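Local coordinates for protein putative glutathionylspermidine synthase (Methylobacillus flagellatus, PDB 3N6X) that probably acts as an ATP-grasp ligase, perhaps a glutathionylspermidine synthase, though its substrates are not established, at residues A[251-256]-A[260-265]. Sequence-based numbering, arbitrary orientation. Where two conformers were deposited one is given.
Sequences DLFVRN and YMRTTE
The guanidinium of Arg255 lies flat over one face of the Tyr260 ring, its CZ 4.3 Å from the ring centroid, with the planes 25° apart. This is a cation-pi stack, shifted toward CE2 of the tyrosine. Tyr260 CB in turn sits over one face of the Phe253 ring, a CH-pi contact in which it comes within 3.6 Å of Phe253 CZ. The two rings lie at a shallow angle, displaced enough that little of one covers the other. Arg255 NE and Arg262 CG lie in plane at the edge of the phenylalanine ring, and Arg255 O at that of the tyrosine. Phe253 CD2 lies over one face of the Arg262 guanidinium. A chi1 of 66° tucks Phe253 CG between the backbone N and C, placing the ring beside both partners. Strands 252-254 and 259-261 form an antiparallel beta hairpin at the periphery of the ATP-grasp chain. Phe253 and Tyr260 are a hydrogen-bonded pair: Tyr260 N donates to Phe253 O at 2.8 Å, and Phe253 N returns a bond to Tyr260 O at 3.1 Å. Arg262 N bonds Asp251 O at 3.0 Å. With an alanine at Tyr260, the Arg255 guanidinium would probably lose the ring it stacks on and be freer to turn. On the other face of the hairpin, Leu252 CD2 packs 3.8 Å from Met261 CB, and both side chains touch Val247. Arg262 NE bonds Gln250 O.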
loop_
_atom_site.group_PDB
_atom_site.type_symbol
_atom_site.label_atom_id
_atom_site.label_comp_id
_atom_site.label_asym_id
_atom_site.label_seq_id
_atom_site.Cartn_x
_atom_site.Cartn_y
_atom_site.Cartn_z
ATOM N N ASP A 251 12.961 -0.053 -24.958
ATOM C CA ASP A 251 11.887 -0.512 -25.859
ATOM C C ASP A 251 11.041 0.643 -26.391
ATOM O O ASP A 251 10.248 0.454 -27.324
ATOM C CB ASP A 251 10.987 -1.528 -25.139
ATOM C CG ASP A 251 11.714 -2.786 -24.741
ATOM O OD1 ASP A 251 12.600 -3.223 -25.508
ATOM O OD2 ASP A 251 11.401 -3.340 -23.651
ATOM N N LEU A 252 11.195 1.828 -25.786
ATOM C CA LEU A 252 10.437 3.026 -26.127
ATOM C C LEU A 252 11.372 4.130 -26.575
ATOM O O LEU A 252 12.559 4.115 -26.244
ATOM C CB LEU A 252 9.629 3.525 -24.891
ATOM C CG LEU A 252 8.706 2.516 -24.204
ATOM C CD1 LEU A 252 8.057 3.132 -22.956
ATOM C CD2 LEU A 252 7.649 1.991 -25.162
ATOM N N PHE A 253 10.840 5.100 -27.299
ATOM C CA PHE A 253 11.609 6.258 -27.711
ATOM C C PHE A 253 10.675 7.411 -27.933
ATOM O O PHE A 253 9.485 7.205 -28.177
ATOM C CB PHE A 253 12.501 5.970 -28.969
ATOM C CG PHE A 253 11.749 5.676 -30.249
ATOM C CD1 PHE A 253 11.382 6.704 -31.111
ATOM C CD2 PHE A 253 11.417 4.365 -30.599
ATOM C CE1 PHE A 253 10.650 6.437 -32.270
ATOM C CE2 PHE A 253 10.697 4.096 -31.768
ATOM C CZ PHE A 253 10.322 5.132 -32.598
ATOM N N VAL A 254 11.206 8.626 -27.857
ATOM C CA VAL A 254 10.438 9.846 -28.001
ATOM C C VAL A 254 10.769 10.547 -29.327
ATOM O O VAL A 254 11.937 10.627 -29.703
ATOM C CB VAL A 254 10.748 10.782 -26.780
ATOM C CG1 VAL A 254 10.462 12.249 -27.101
ATOM C CG2 VAL A 254 9.995 10.333 -25.536
ATOM N N ARG A 255 9.741 11.117 -29.987
ATOM C CA ARG A 255 9.889 12.058 -31.105
ATOM C C ARG A 255 8.621 12.842 -31.383
ATOM O O ARG A 255 7.522 12.303 -31.275
ATOM C CB ARG A 255 10.486 11.431 -32.384
ATOM C CG ARG A 255 9.586 10.483 -33.101
ATOM C CD ARG A 255 10.055 10.264 -34.520
ATOM N NE ARG A 255 9.726 8.919 -34.961
ATOM C CZ ARG A 255 8.535 8.566 -35.418
ATOM N NH1 ARG A 255 7.580 9.473 -35.567
ATOM N NH2 ARG A 255 8.300 7.308 -35.774
ATOM N N ASN A 256 8.788 14.127 -31.718
ATOM C CA ASN A 256 7.709 15.072 -32.007
ATOM C C ASN A 256 6.512 14.972 -31.054
ATOM O O ASN A 256 5.354 14.804 -31.466
ATOM C CB ASN A 256 7.329 15.042 -33.478
ATOM C CG ASN A 256 8.474 15.460 -34.370
ATOM O OD1 ASN A 256 9.323 16.291 -34.005
ATOM N ND2 ASN A 256 8.539 14.879 -35.539
ATOM N N TYR A 260 6.852 6.234 -28.620
ATOM C CA TYR A 260 6.594 5.095 -29.482
ATOM C C TYR A 260 7.172 3.843 -28.910
ATOM O O TYR A 260 8.213 3.883 -28.266
ATOM C CB TYR A 260 7.184 5.341 -30.890
ATOM C CG TYR A 260 6.515 6.479 -31.623
ATOM C CD1 TYR A 260 5.383 6.263 -32.401
ATOM C CD2 TYR A 260 6.990 7.779 -31.509
ATOM C CE1 TYR A 260 4.715 7.319 -33.013
ATOM C CE2 TYR A 260 6.351 8.839 -32.148
ATOM C CZ TYR A 260 5.204 8.606 -32.887
ATOM O OH TYR A 260 4.570 9.637 -33.519
HETATM N N MSE A 261 6.529 2.711 -29.179
HETATM C CA MSE A 261 7.051 1.412 -28.815
HETATM C C MSE A 261 7.614 0.764 -30.087
HETATM O O MSE A 261 6.985 0.853 -31.142
HETATM C CB MSE A 261 5.950 0.543 -28.204
HETATM C CG MSE A 261 6.458 -0.817 -27.707
HETATM SE SE MSE A 261 5.027 -1.969 -27.083
HETATM C CE MSE A 261 3.587 -1.327 -28.164
ATOM N N ARG A 262 8.814 0.165 -29.998
ATOM C CA ARG A 262 9.452 -0.497 -31.140
ATOM C C ARG A 262 8.761 -1.823 -31.452
ATOM O O ARG A 262 8.622 -2.674 -30.567
ATOM C CB ARG A 262 10.945 -0.772 -30.861
ATOM C CG ARG A 262 11.748 0.429 -30.369
ATOM C CD ARG A 262 13.199 0.040 -30.140
ATOM N NE ARG A 262 13.906 0.999 -29.292
ATOM C CZ ARG A 262 14.471 2.111 -29.743
ATOM N NH1 ARG A 262 14.411 2.418 -31.033
ATOM N NH2 ARG A 262 15.080 2.938 -28.905
ATOM N N THR A 263 8.318 -1.998 -32.700
ATOM C CA THR A 263 7.754 -3.273 -33.182
ATOM C C THR A 263 8.370 -3.586 -34.572
ATOM O O THR A 263 8.756 -2.661 -35.293
ATOM C CB THR A 263 6.188 -3.252 -33.234
ATOM O OG1 THR A 263 5.745 -2.645 -34.458
ATOM C CG2 THR A 263 5.549 -2.558 -32.021
ATOM N N THR A 264 8.434 -4.869 -34.951
ATOM C CA THR A 264 8.990 -5.260 -36.257
ATOM C C THR A 264 8.234 -4.594 -37.426
ATOM O O THR A 264 8.860 -4.210 -38.415
ATOM C CB THR A 264 9.109 -6.796 -36.360
ATOM O OG1 THR A 264 10.015 -7.250 -35.345
ATOM C CG2 THR A 264 9.616 -7.258 -37.737
ATOM N N GLU A 265 6.912 -4.382 -37.266
ATOM C CA GLU A 265 6.074 -3.747 -38.280
ATOM C C GLU A 265 6.214 -2.219 -38.306
ATOM O O GLU A 265 5.707 -1.573 -39.227
ATOM C CB GLU A 265 4.589 -4.152 -38.112
ATOM C CG GLU A 265 4.308 -5.646 -38.320
ATOM C CD GLU A 265 4.382 -6.175 -39.746
ATOM O OE1 GLU A 265 4.136 -5.391 -40.693
ATOM O OE2 GLU A 265 4.637 -7.390 -39.910
#